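Local atomic coordinates of CRISPR-associated protein CasA/Cse1 (Thermus thermophilus, PDB entry 4AN8), a protein that serves as a subunit of the Cascade ribonucleoprotein complex of CRISPR adaptive immunity, in which it probably takes part in selecting foreign DNA. Residues A190-T195 with M281-L286; R250-L255 with R262-G267; V294-E299 with Q348-A353. All blocks are in the same frame, centred on the assembly; numbering follows the deposited sequence.

Contacts 1 and 3 are neighbours, their centres about 13 Å apart, and both reach the three-stranded antiparallel sheet in which strand 191-195 pairs with strand 342-351. L295 joins them, its backbone N and O probably bonding to A283 O and A190 N. Contact 2 lies farther out, its centre about 30 Å from that of contact 1, and belongs to a different sheet. Contact 1 is wholly buried and mostly apolar, with one direct backbone bond and one water bridge. Contact 3 is partly buried, packs on V349 and links its backbones through two waters. Contact 2, also largely buried, is a hairpin with a regular ladder of backbone bonds and an acetate ion at one end.

Contact 1 of 3, residues A190-T195 with M281-L286; sequences ALFLPT and MVAQRL
M281 O takes a nearly straight hydrogen bond from F192 N, 2.8 Å long with 168° at the hydrogen, in the carbonyl plane and on a lone pair. The same oxygen lies at the edge of the F192 ring, 3.3 Å from F192 CD1, and also receives a CA-H contact from L191. The first torsion of F192 sets the ring beside its own backbone N (chi1 -67°), which brings this edge to the M281 carbonyl. Farther along the ring, F192 CE1 meets A283 CB at 3.6 Å. The M281 side chain runs out extended, its CG against F192 O at 3.5 Å and its CE alongside L193 CD1 at 3.9 Å. L191 CD2 touches both M281 CB and the V282 methyl CG2. At A190 a water takes over from direct contact: A190 O and M281 O, both acceptors, are not bonded to each other, and water 1 bonds to A190 O at 2.6 Å and accepts from A283 N. Beyond A283 the chain turns off into strand 284-286, where Q284 and R285 are partly exposed. Helix 50-67 packs on L191, L193 and M281, and N206 of helix 199-206 touches both L193 and M281, while strand 191-195, an outer strand of its sheet, pairs along L191, L193 and T195 with strand 342-351.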
ATOM      1  N   ALA A 190      -1.275   4.219  -2.794  1.00 21.62           N
ATOM      2  CA  ALA A 190      -0.664   3.731  -1.578  1.00 21.62           C
ATOM      3  C   ALA A 190      -1.746   3.064  -0.740  1.00 21.62           C
ATOM      4  O   ALA A 190      -2.832   3.602  -0.607  1.00 21.62           O
ATOM      5  CB  ALA A 190      -0.062   4.899  -0.826  1.00 17.36           C
ATOM      6  N   LEU A 191      -1.464   1.897  -0.182  1.00 18.20           N
ATOM      7  CA  LEU A 191      -2.474   1.194   0.615  1.00 18.20           C
ATOM      8  C   LEU A 191      -2.263   1.382   2.123  1.00 18.20           C
ATOM      9  O   LEU A 191      -1.154   1.161   2.628  1.00 18.20           O
ATOM     10  CB  LEU A 191      -2.476  -0.292   0.268  1.00 16.86           C
ATOM     11  CG  LEU A 191      -2.738  -0.550  -1.227  1.00 16.86           C
ATOM     12  CD1 LEU A 191      -2.752  -2.063  -1.510  1.00 16.86           C
ATOM     13  CD2 LEU A 191      -4.053   0.107  -1.687  1.00 16.86           C
ATOM     14  N   PHE A 192      -3.321   1.788   2.825  1.00 17.34           N
ATOM     15  CA  PHE A 192      -3.268   1.940   4.279  1.00 17.34           C
ATOM     16  C   PHE A 192      -3.689   0.665   4.995  1.00 17.34           C
ATOM     17  O   PHE A 192      -4.843   0.212   4.882  1.00 17.34           O
ATOM     18  CB  PHE A 192      -4.110   3.123   4.756  1.00 19.11           C
ATOM     19  CG  PHE A 192      -3.567   4.445   4.323  1.00 19.11           C
ATOM     20  CD1 PHE A 192      -3.678   4.855   3.002  1.00 19.11           C
ATOM     21  CD2 PHE A 192      -2.922   5.278   5.226  1.00 19.11           C
ATOM     22  CE1 PHE A 192      -3.178   6.077   2.595  1.00 19.11           C
ATOM     23  CE2 PHE A 192      -2.403   6.512   4.819  1.00 19.11           C
ATOM     24  CZ  PHE A 192      -2.535   6.913   3.506  1.00 19.11           C
ATOM     25  N   LEU A 193      -2.748   0.097   5.740  1.00 18.07           N
ATOM     26  CA  LEU A 193      -3.014  -1.139   6.463  1.00 18.07           C
ATOM     27  C   LEU A 193      -2.691  -1.024   7.941  1.00 18.07           C
ATOM     28  O   LEU A 193      -1.583  -1.333   8.363  1.00 18.07           O
ATOM     29  CB  LEU A 193      -2.215  -2.297   5.850  1.00 20.43           C
ATOM     30  CG  LEU A 193      -2.452  -3.637   6.535  1.00 20.43           C
ATOM     31  CD1 LEU A 193      -3.620  -4.370   5.859  1.00 20.43           C
ATOM     32  CD2 LEU A 193      -1.180  -4.484   6.542  1.00 20.43           C
ATOM     33  N   PRO A 194      -3.658  -0.569   8.745  1.00 19.61           N
ATOM     34  CA  PRO A 194      -3.456  -0.557  10.192  1.00 19.61           C
ATOM     35  C   PRO A 194      -3.101  -1.957  10.677  1.00 19.61           C
ATOM     36  O   PRO A 194      -3.563  -2.958  10.115  1.00 19.61           O
ATOM     37  CB  PRO A 194      -4.819  -0.153  10.733  1.00 16.60           C
ATOM     38  CG  PRO A 194      -5.412   0.642   9.642  1.00 16.60           C
ATOM     39  CD  PRO A 194      -4.971  -0.027   8.368  1.00 16.60           C
ATOM     40  N   THR A 195      -2.272  -2.021  11.713  1.00 25.72           N
ATOM     41  CA  THR A 195      -1.664  -3.271  12.116  1.00 25.72           C
ATOM     42  C   THR A 195      -1.675  -3.373  13.631  1.00 25.72           C
ATOM     43  O   THR A 195      -1.393  -2.388  14.329  1.00 25.72           O
ATOM     44  CB  THR A 195      -0.232  -3.367  11.553  1.00 38.34           C
ATOM     45  OG1 THR A 195      -0.303  -3.684  10.154  1.00 38.34           O
ATOM     46  CG2 THR A 195       0.562  -4.423  12.242  1.00 38.34           C
ATOM     47  N   MET A 281      -8.649   0.785   1.372  1.00 15.47           N
ATOM     48  CA  MET A 281      -7.261   1.026   1.752  1.00 15.77           C
ATOM     49  C   MET A 281      -6.675   2.275   1.101  1.00 15.24           C
ATOM     50  O   MET A 281      -5.509   2.630   1.326  1.00 16.11           O
ATOM     51  CB  MET A 281      -6.409  -0.198   1.463  1.00 21.12           C
ATOM     52  CG  MET A 281      -6.702  -1.353   2.428  1.00 21.12           C
ATOM     53  SD  MET A 281      -5.861  -2.868   1.903  1.00 21.12           S
ATOM     54  CE  MET A 281      -6.460  -4.027   3.152  1.00 21.12           C
ATOM     55  N   VAL A 282      -7.495   2.955   0.301  1.00 18.33           N
ATOM     56  CA  VAL A 282      -6.999   4.033  -0.526  1.00 17.96           C
ATOM     57  C   VAL A 282      -7.461   5.378   0.000  1.00 18.88           C
ATOM     58  O   VAL A 282      -8.617   5.532   0.369  1.00 19.65           O
ATOM     59  CB  VAL A 282      -7.485   3.848  -1.983  1.00 17.25           C
ATOM     60  CG1 VAL A 282      -7.209   5.088  -2.812  1.00 17.25           C
ATOM     61  CG2 VAL A 282      -6.860   2.596  -2.590  1.00 17.25           C
ATOM     62  N   ALA A 283      -6.554   6.352   0.037  1.00 16.12           N
ATOM     63  CA  ALA A 283      -6.851   7.708   0.477  1.00 16.79           C
ATOM     64  C   ALA A 283      -6.795   8.701  -0.690  1.00 17.20           C
ATOM     65  O   ALA A 283      -6.222   8.421  -1.739  1.00 17.27           O
ATOM     66  CB  ALA A 283      -5.897   8.114   1.531  1.00 16.40           C
ATOM     67  N   GLN A 284      -7.394   9.871  -0.520  1.00 25.26           N
ATOM     68  CA  GLN A 284      -7.405  10.838  -1.607  1.00 24.47           C
ATOM     69  C   GLN A 284      -7.061  12.236  -1.116  1.00 23.76           C
ATOM     70  O   GLN A 284      -7.176  12.540   0.084  1.00 25.42           O
ATOM     71  CB  GLN A 284      -8.747  10.826  -2.345  1.00 39.07           C
ATOM     72  CG  GLN A 284      -8.933   9.625  -3.275  1.00 39.07           C
ATOM     73  CD  GLN A 284     -10.295   9.619  -3.964  1.00 39.07           C
ATOM     74  OE1 GLN A 284     -11.311   9.952  -3.357  1.00 39.07           O
ATOM     75  NE2 GLN A 284     -10.313   9.256  -5.249  1.00 39.07           N
ATOM     76  N   ARG A 285      -6.631  13.063  -2.064  1.00 25.36           N
ATOM     77  CA  ARG A 285      -6.221  14.431  -1.804  0.50 25.36           C
ATOM     78  C   ARG A 285      -6.663  15.303  -2.991  1.00 25.36           C
ATOM     79  O   ARG A 285      -6.956  14.780  -4.083  1.00 25.36           O
ATOM     80  CB  ARG A 285      -4.699  14.448  -1.646  0.50 35.55           C
ATOM     81  CG  ARG A 285      -4.093  15.801  -1.461  0.50 35.55           C
ATOM     82  CD  ARG A 285      -2.697  15.904  -2.078  0.50 35.55           C
ATOM     83  NE  ARG A 285      -2.242  17.291  -2.055  0.50 35.55           N
ATOM     84  CZ  ARG A 285      -1.156  17.721  -1.424  0.50 35.55           C
ATOM     85  NH1 ARG A 285      -0.369  16.869  -0.777  0.50 35.55           N
ATOM     86  NH2 ARG A 285      -0.851  19.010  -1.452  0.50 35.55           N
ATOM     87  N   LEU A 286      -6.697  16.614  -2.812  1.00 35.99           N
ATOM     88  CA  LEU A 286      -6.970  17.507  -3.944  1.00 35.99           C
ATOM     89  C   LEU A 286      -5.665  17.955  -4.599  1.00 35.99           C
ATOM     90  O   LEU A 286      -4.670  18.161  -3.913  1.00 35.99           O
ATOM     91  CB  LEU A 286      -7.752  18.741  -3.494  1.00 37.30           C
ATOM     92  CG  LEU A 286      -9.190  18.497  -3.009  1.00 37.30           C
ATOM     93  CD1 LEU A 286      -9.881  19.804  -2.692  1.00 37.30           C
ATOM     94  CD2 LEU A 286      -9.975  17.705  -4.048  1.00 37.30           C
TER
HETATM   95  O   HOH W   1      -3.935   5.936  -1.044  1.00 54.65           O

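Contact 2 of 3, residues R250-L255 with R262-G267; sequences RGVRLL and RFMGYG. With ACT (acetate ion), chain D.
R250 and Y266 meet beside an acetate ion, probably from the crystallisation liquor, whose atom O is gripped twice, by R250 NE at 2.8 Å and by R250 NH2 at 2.9 Å. The acceptor lies at the edge of the guanidinium, in its plane, and NH2 also bonds to K182 O. The other acetate oxygen, OXT, sits in the plane of the Y266 ring, 3.3 Å from Y266 OH; this bond is weak, and H164 NE2 is the stronger partner of the hydroxyl. A bend at the second torsion of R250 (chi2 -75°) carries its chain obliquely past the phenol, with R250 CD 3.3 Å from Y266 OH and the guanidinium and ring planes 74° apart. Behind this charged end the two segments form an antiparallel beta hairpin within a mixed sheet. Its shortest backbone bond, G251 N to G267 O, measures 2.7 Å; with the return bond from G267 N to G251 O it closes one hydrogen-bonded pair. R253 and G265 form the next, and L255 N continues the ladder to F263 O. On the face of the non-hydrogen-bonded pairs, V252 CG2 lies 4.0 Å from Y266 CD1, while V252 CG1 reaches M264 SD at 4.1 Å. L254 CD2 comes up to M264 CB beside them, and helix 154-167 covers V252 through L161 and L254 through A157. R253 shares the other face with G251, G265 and G267. L255 CD2 lies 3.7 Å above the guanidinium plane of R253, offset toward its rim, while R253 NH2 bonds to L117 O.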
ATOM      1  N   ARG A 250      -6.024  -9.663 -15.212  1.00 13.74           N
ATOM      2  CA  ARG A 250      -5.418 -10.305 -16.353  1.00 12.21           C
ATOM      3  C   ARG A 250      -5.953 -11.717 -16.450  1.00 12.84           C
ATOM      4  O   ARG A 250      -6.355 -12.287 -15.443  1.00 14.43           O
ATOM      5  CB  ARG A 250      -3.900 -10.333 -16.190  1.00 20.19           C
ATOM      6  CG  ARG A 250      -3.253  -8.937 -16.079  1.00 20.19           C
ATOM      7  CD  ARG A 250      -3.203  -8.215 -17.458  1.00 20.19           C
ATOM      8  NE  ARG A 250      -2.487  -6.943 -17.341  1.00 20.19           N
ATOM      9  CZ  ARG A 250      -3.058  -5.810 -16.931  1.00 20.19           C
ATOM     10  NH1 ARG A 250      -4.364  -5.780 -16.640  1.00 20.19           N
ATOM     11  NH2 ARG A 250      -2.338  -4.700 -16.831  1.00 20.19           N
ATOM     12  N   GLY A 251      -5.955 -12.280 -17.664  1.00 19.69           N
ATOM     13  CA  GLY A 251      -6.226 -13.696 -17.830  1.00 19.82           C
ATOM     14  C   GLY A 251      -4.935 -14.435 -17.569  1.00 19.28           C
ATOM     15  O   GLY A 251      -3.902 -14.137 -18.173  1.00 20.58           O
ATOM     16  N   VAL A 252      -4.969 -15.401 -16.658  1.00 14.93           N
ATOM     17  CA  VAL A 252      -3.776 -16.177 -16.368  1.00 14.36           C
ATOM     18  C   VAL A 252      -4.182 -17.618 -16.234  1.00 13.58           C
ATOM     19  O   VAL A 252      -5.254 -17.924 -15.695  1.00 15.62           O
ATOM     20  CB  VAL A 252      -3.115 -15.745 -15.032  1.00 15.06           C
ATOM     21  CG1 VAL A 252      -1.955 -16.682 -14.693  1.00 15.06           C
ATOM     22  CG2 VAL A 252      -2.648 -14.289 -15.092  1.00 15.06           C
ATOM     23  N   ARG A 253      -3.338 -18.514 -16.733  1.00 26.74           N
ATOM     24  CA  ARG A 253      -3.482 -19.923 -16.403  1.00 27.16           C
ATOM     25  C   ARG A 253      -2.126 -20.558 -16.142  1.00 26.02           C
ATOM     26  O   ARG A 253      -1.393 -20.892 -17.093  1.00 27.46           O
ATOM     27  CB  ARG A 253      -4.191 -20.706 -17.502  1.00 43.72           C
ATOM     28  CG  ARG A 253      -5.014 -21.825 -16.924  1.00 43.72           C
ATOM     29  CD  ARG A 253      -4.647 -23.177 -17.477  1.00 43.72           C
ATOM     30  NE  ARG A 253      -4.833 -23.264 -18.919  1.00 43.72           N
ATOM     31  CZ  ARG A 253      -4.543 -24.344 -19.638  1.00 43.72           C
ATOM     32  NH1 ARG A 253      -4.063 -25.430 -19.045  1.00 43.72           N
ATOM     33  NH2 ARG A 253      -4.736 -24.342 -20.947  1.00 43.72           N
ATOM     34  N   LEU A 254      -1.805 -20.727 -14.862  1.00 21.62           N
ATOM     35  CA  LEU A 254      -0.549 -21.365 -14.479  1.00 20.71           C
ATOM     36  C   LEU A 254      -0.518 -22.783 -15.029  1.00 21.79           C
ATOM     37  O   LEU A 254      -1.506 -23.501 -14.953  1.00 21.97           O
ATOM     38  CB  LEU A 254      -0.421 -21.412 -12.967  1.00 18.53           C
ATOM     39  CG  LEU A 254      -0.596 -20.064 -12.297  1.00 18.53           C
ATOM     40  CD1 LEU A 254      -0.617 -20.256 -10.786  1.00 18.53           C
ATOM     41  CD2 LEU A 254       0.496 -19.057 -12.731  1.00 18.53           C
ATOM     42  N   LEU A 255       0.622 -23.172 -15.581  1.00 25.59           N
ATOM     43  CA  LEU A 255       0.801 -24.517 -16.103  1.00 26.46           C
ATOM     44  C   LEU A 255       1.594 -25.389 -15.096  1.00 25.83           C
ATOM     45  O   LEU A 255       2.692 -25.029 -14.669  1.00 27.12           O
ATOM     46  CB  LEU A 255       1.516 -24.456 -17.467  1.00 23.93           C
ATOM     47  CG  LEU A 255       0.892 -23.519 -18.522  1.00 23.93           C
ATOM     48  CD1 LEU A 255       1.598 -23.636 -19.901  1.00 23.93           C
ATOM     49  CD2 LEU A 255      -0.608 -23.778 -18.653  1.00 23.93           C
ATOM     50  N   ARG A 262       6.572 -23.160 -14.155  1.00 22.45           N
ATOM     51  CA  ARG A 262       7.537 -22.352 -14.895  1.00 22.45           C
ATOM     52  C   ARG A 262       6.861 -21.359 -15.838  1.00 22.45           C
ATOM     53  O   ARG A 262       7.371 -20.268 -16.045  1.00 22.45           O
ATOM     54  CB  ARG A 262       8.480 -23.237 -15.720  1.00 33.86           C
ATOM     55  CG  ARG A 262       9.447 -24.106 -14.923  1.00 33.86           C
ATOM     56  CD  ARG A 262      10.348 -24.935 -15.872  1.00 33.86           C
ATOM     57  NE  ARG A 262      11.377 -25.660 -15.143  1.00 33.86           N
ATOM     58  CZ  ARG A 262      11.250 -26.906 -14.703  1.00 33.86           C
ATOM     59  NH1 ARG A 262      10.138 -27.598 -14.935  1.00 33.86           N
ATOM     60  NH2 ARG A 262      12.246 -27.466 -14.032  1.00 33.86           N
ATOM     61  N   PHE A 263       5.744 -21.769 -16.436  1.00 21.22           N
ATOM     62  CA  PHE A 263       5.075 -21.028 -17.507  1.00 21.22           C
ATOM     63  C   PHE A 263       3.574 -20.861 -17.275  1.00 21.22           C
ATOM     64  O   PHE A 263       2.974 -21.549 -16.450  1.00 21.22           O
ATOM     65  CB  PHE A 263       5.287 -21.724 -18.870  1.00 28.78           C
ATOM     66  CG  PHE A 263       6.714 -21.785 -19.294  1.00 28.78           C
ATOM     67  CD1 PHE A 263       7.329 -20.684 -19.854  1.00 28.78           C
ATOM     68  CD2 PHE A 263       7.448 -22.938 -19.120  1.00 28.78           C
ATOM     69  CE1 PHE A 263       8.661 -20.731 -20.242  1.00 28.78           C
ATOM     70  CE2 PHE A 263       8.777 -22.987 -19.494  1.00 28.78           C
ATOM     71  CZ  PHE A 263       9.383 -21.876 -20.050  1.00 28.78           C
ATOM     72  N   MET A 264       2.976 -19.942 -18.029  1.00 25.24           N
ATOM     73  CA  MET A 264       1.570 -19.623 -17.897  1.00 25.24           C
ATOM     74  C   MET A 264       0.966 -19.201 -19.241  1.00 25.24           C
ATOM     75  O   MET A 264       1.633 -18.568 -20.069  1.00 25.24           O
ATOM     76  CB  MET A 264       1.397 -18.497 -16.872  1.00 22.34           C
ATOM     77  CG  MET A 264       2.032 -17.182 -17.275  1.00 22.34           C
ATOM     78  SD  MET A 264       1.863 -15.944 -15.946  1.00 22.34           S
ATOM     79  CE  MET A 264       2.758 -14.570 -16.649  1.00 22.34           C
ATOM     80  N   GLY A 265      -0.299 -19.557 -19.448  1.00 27.29           N
ATOM     81  CA  GLY A 265      -1.092 -18.963 -20.505  1.00 27.29           C
ATOM     82  C   GLY A 265      -1.407 -17.580 -19.992  1.00 27.29           C
ATOM     83  O   GLY A 265      -1.500 -17.397 -18.774  1.00 27.29           O
ATOM     84  N   TYR A 266      -1.566 -16.616 -20.896  1.00 25.16           N
ATOM     85  CA  TYR A 266      -1.688 -15.219 -20.518  1.00 25.16           C
ATOM     86  C   TYR A 266      -2.515 -14.431 -21.537  1.00 25.16           C
ATOM     87  O   TYR A 266      -2.309 -14.560 -22.741  1.00 25.16           O
ATOM     88  CB  TYR A 266      -0.288 -14.606 -20.380  1.00 23.20           C
ATOM     89  CG  TYR A 266      -0.273 -13.276 -19.646  1.00 23.20           C
ATOM     90  CD1 TYR A 266      -0.357 -13.233 -18.248  1.00 23.20           C
ATOM     91  CD2 TYR A 266      -0.180 -12.069 -20.334  1.00 23.20           C
ATOM     92  CE1 TYR A 266      -0.362 -12.044 -17.563  1.00 23.20           C
ATOM     93  CE2 TYR A 266      -0.180 -10.845 -19.637  1.00 23.20           C
ATOM     94  CZ  TYR A 266      -0.277 -10.852 -18.249  1.00 23.20           C
ATOM     95  OH  TYR A 266      -0.285  -9.663 -17.523  1.00 23.20           O
ATOM     96  N   GLY A 267      -3.455 -13.626 -21.046  1.00 21.84           N
ATOM     97  CA  GLY A 267      -4.269 -12.764 -21.892  1.00 21.84           C
ATOM     98  C   GLY A 267      -4.986 -11.683 -21.102  1.00 21.84           C
ATOM     99  O   GLY A 267      -4.723 -11.493 -19.928  1.00 21.84           O
TER
HETATM  100  C   ACT D1498       0.495  -5.922 -18.731  1.00 46.28           C
HETATM  101  O   ACT D1498       0.126  -5.975 -17.520  1.00 46.67           O
HETATM  102  OXT ACT D1498       0.598  -7.030 -19.336  1.00 46.25           O
HETATM  103  CH3 ACT D1498       0.800  -4.607 -19.411  1.00 46.50           C

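Contact 3 of 3, residues V294-E299 with Q348-A353; sequences VLRLSE and QVSDQA
Van der Waals contact centres on V349, whose two methyls divide between L297 and E299. V349 CG2 lies 4.1 Å from L297 CB. V349 CG1, placed anti to its own backbone N (chi1 -173°), lies against the backbone of E299, 3.4 Å from E299 N; the side chain of E299 itself is poorly ordered. L297 CD1 turns the other way, onto the backbone of Q348, 4.1 Å from Q348 N. The polar link between the backbones runs through water. Water 2 accepts from L297 N and bonds to Q348 O at 2.7 Å. Water 3 bonds to L297 O and accepts from S350 N at 2.6 Å. Two waters thus stand where the direct bonds of a parallel bridge would run, L297 N toward Q348 O and S350 N toward L297 O, although 294-299 is loop. Strand 342-351 pairs with strand 191-195 earlier in its course; here the 294-299 loop, which follows strand 292-294, crosses it steeply near V349, while V349 bonds across to L356 and D357 of strand 354-364. At the exposed rim, the extended R296 brings NH2 to 3.7 Å from S350 OG, approaching obliquely, but that hydroxyl is hydrogen-bonded to R188 NH1.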
ATOM      1  N   VAL A 294      -5.638   9.974  -5.875  1.00 29.09           N
ATOM      2  CA  VAL A 294      -5.274   8.997  -4.859  1.00 29.09           C
ATOM      3  C   VAL A 294      -3.918   9.336  -4.237  1.00 29.09           C
ATOM      4  O   VAL A 294      -3.033   9.846  -4.919  1.00 29.09           O
ATOM      5  CB  VAL A 294      -5.269   7.575  -5.450  1.00 19.22           C
ATOM      6  CG1 VAL A 294      -6.669   7.229  -5.984  1.00 19.22           C
ATOM      7  CG2 VAL A 294      -4.211   7.429  -6.570  1.00 19.22           C
ATOM      8  N   LEU A 295      -3.756   9.102  -2.938  1.00 23.35           N
ATOM      9  CA  LEU A 295      -2.424   9.194  -2.355  1.00 23.35           C
ATOM     10  C   LEU A 295      -1.576   8.087  -2.947  1.00 23.35           C
ATOM     11  O   LEU A 295      -2.038   6.965  -3.172  1.00 23.35           O
ATOM     12  CB  LEU A 295      -2.431   9.123  -0.829  1.00 18.92           C
ATOM     13  CG  LEU A 295      -2.419  10.502  -0.168  1.00 18.92           C
ATOM     14  CD1 LEU A 295      -3.731  11.240  -0.520  1.00 18.92           C
ATOM     15  CD2 LEU A 295      -2.232  10.387   1.324  1.00 18.92           C
ATOM     16  N   ARG A 296      -0.324   8.422  -3.207  1.00 22.53           N
ATOM     17  CA  ARG A 296       0.503   7.621  -4.072  1.00 22.53           C
ATOM     18  C   ARG A 296       1.917   7.696  -3.505  1.00 22.53           C
ATOM     19  O   ARG A 296       2.342   8.745  -3.052  1.00 22.53           O
ATOM     20  CB  ARG A 296       0.434   8.267  -5.453  1.00 44.16           C
ATOM     21  CG  ARG A 296       0.806   7.414  -6.605  1.00 44.16           C
ATOM     22  CD  ARG A 296       0.173   7.987  -7.848  1.00 44.16           C
ATOM     23  NE  ARG A 296       0.742   7.411  -9.061  1.00 44.16           N
ATOM     24  CZ  ARG A 296       0.108   7.374 -10.231  1.00 44.16           C
ATOM     25  NH1 ARG A 296      -1.132   7.866 -10.342  1.00 44.16           N
ATOM     26  NH2 ARG A 296       0.706   6.832 -11.284  1.00 44.16           N
ATOM     27  N   LEU A 297       2.636   6.591  -3.485  1.00 29.98           N
ATOM     28  CA  LEU A 297       4.015   6.652  -3.035  1.00 29.98           C
ATOM     29  C   LEU A 297       4.858   7.317  -4.121  1.00 29.98           C
ATOM     30  O   LEU A 297       4.651   7.099  -5.315  1.00 29.98           O
ATOM     31  CB  LEU A 297       4.539   5.260  -2.695  1.00 26.64           C
ATOM     32  CG  LEU A 297       3.887   4.551  -1.508  1.00 26.64           C
ATOM     33  CD1 LEU A 297       4.204   3.054  -1.537  1.00 26.64           C
ATOM     34  CD2 LEU A 297       4.282   5.169  -0.161  1.00 26.64           C
ATOM     35  N   SER A 298       5.805   8.147  -3.714  1.00 33.19           N
ATOM     36  CA  SER A 298       6.598   8.885  -4.688  1.00 33.19           C
ATOM     37  C   SER A 298       8.085   8.586  -4.545  1.00 33.19           C
ATOM     38  O   SER A 298       8.589   8.354  -3.439  1.00 33.19           O
ATOM     39  CB  SER A 298       6.353  10.382  -4.581  1.00 66.94           C
ATOM     40  OG  SER A 298       7.284  11.070  -5.394  1.00 66.94           O
ATOM     41  N   GLU A 299       8.775   8.610  -5.681  1.00 71.29           N
ATOM     42  CA  GLU A 299      10.187   8.257  -5.757  1.00 71.29           C
ATOM     43  C   GLU A 299      11.056   8.983  -4.738  1.00 71.29           C
ATOM     44  O   GLU A 299      11.870   8.360  -4.056  1.00 71.29           O
ATOM     45  CB  GLU A 299      10.726   8.499  -7.168  1.00 83.45           C
ATOM     46  CG  GLU A 299      12.223   8.314  -7.272  1.00 83.45           C
ATOM     47  CD  GLU A 299      12.637   7.581  -8.530  1.00 83.45           C
ATOM     48  OE1 GLU A 299      12.452   8.134  -9.637  1.00 83.45           O
ATOM     49  OE2 GLU A 299      13.154   6.451  -8.407  1.00 83.45           O
ATOM     50  N   GLN A 348       3.391   0.552  -4.732  1.00 18.51           N
ATOM     51  CA  GLN A 348       4.455   0.640  -5.723  1.00 18.51           C
ATOM     52  C   GLN A 348       4.707   2.093  -6.011  1.00 18.51           C
ATOM     53  O   GLN A 348       3.775   2.884  -6.008  1.00 18.51           O
ATOM     54  CB  GLN A 348       4.030   0.028  -7.073  1.00 23.37           C
ATOM     55  CG  GLN A 348       3.271  -1.197  -6.991  1.00 23.37           C
ATOM     56  CD  GLN A 348       3.085  -1.863  -8.335  1.00 23.37           C
ATOM     57  OE1 GLN A 348       3.786  -2.814  -8.655  1.00 23.37           O
ATOM     58  NE2 GLN A 348       2.093  -1.408  -9.102  1.00 23.37           N
ATOM     59  N   VAL A 349       5.952   2.432  -6.307  1.00 23.77           N
ATOM     60  CA  VAL A 349       6.227   3.718  -6.923  1.00 23.77           C
ATOM     61  C   VAL A 349       6.213   3.458  -8.416  1.00 23.77           C
ATOM     62  O   VAL A 349       6.955   2.600  -8.913  1.00 23.77           O
ATOM     63  CB  VAL A 349       7.606   4.266  -6.543  1.00 21.00           C
ATOM     64  CG1 VAL A 349       7.764   5.696  -7.092  1.00 21.00           C
ATOM     65  CG2 VAL A 349       7.776   4.228  -5.041  1.00 21.00           C
ATOM     66  N   SER A 350       5.358   4.150  -9.144  1.00 28.73           N
ATOM     67  CA  SER A 350       5.225   3.780 -10.536  1.00 28.73           C
ATOM     68  C   SER A 350       5.300   4.964 -11.469  1.00 28.73           C
ATOM     69  O   SER A 350       5.244   6.114 -11.048  1.00 28.73           O
ATOM     70  CB  SER A 350       3.938   2.988 -10.792  1.00 32.14           C
ATOM     71  OG  SER A 350       2.810   3.833 -10.760  1.00 32.14           O
ATOM     72  N   ASP A 351       5.408   4.651 -12.752  1.00 43.61           N
ATOM     73  CA  ASP A 351       5.521   5.654 -13.787  1.00 43.61           C
ATOM     74  C   ASP A 351       5.019   5.007 -15.070  1.00 43.61           C
ATOM     75  O   ASP A 351       5.751   4.239 -15.722  1.00 43.61           O
ATOM     76  CB  ASP A 351       6.979   6.058 -13.921  1.00 73.59           C
ATOM     77  CG  ASP A 351       7.188   7.069 -14.991  1.00 73.59           C
ATOM     78  OD1 ASP A 351       6.225   7.817 -15.276  1.00 73.59           O
ATOM     79  OD2 ASP A 351       8.310   7.107 -15.543  1.00 73.59           O
ATOM     80  N   GLN A 352       3.760   5.275 -15.410  1.00 32.96           N
ATOM     81  CA  GLN A 352       3.131   4.582 -16.528  1.00 32.96           C
ATOM     82  C   GLN A 352       3.337   3.075 -16.335  1.00 32.96           C
ATOM     83  O   GLN A 352       3.154   2.548 -15.233  1.00 32.96           O
ATOM     84  CB  GLN A 352       3.735   5.036 -17.863  1.00 58.88           C
ATOM     85  CG  GLN A 352       4.064   6.534 -17.959  1.00 58.88           C
ATOM     86  CD  GLN A 352       2.887   7.406 -18.402  1.00 58.88           C
ATOM     87  OE1 GLN A 352       1.717   7.037 -18.248  1.00 58.88           O
ATOM     88  NE2 GLN A 352       3.200   8.573 -18.962  1.00 58.88           N
ATOM     89  N   ALA A 353       3.743   2.385 -17.397  1.00 38.70           N
ATOM     90  CA  ALA A 353       3.914   0.931 -17.344  1.00 38.70           C
ATOM     91  C   ALA A 353       5.107   0.506 -16.483  1.00 38.70           C
ATOM     92  O   ALA A 353       5.308  -0.689 -16.231  1.00 38.70           O
ATOM     93  CB  ALA A 353       4.041   0.343 -18.770  1.00 33.58           C
TER
HETATM   94  O   HOH W   2       1.742   3.883  -4.490  1.00 54.65           O
HETATM   95  O   HOH W   3       4.269   6.173  -8.031  1.00 54.65           O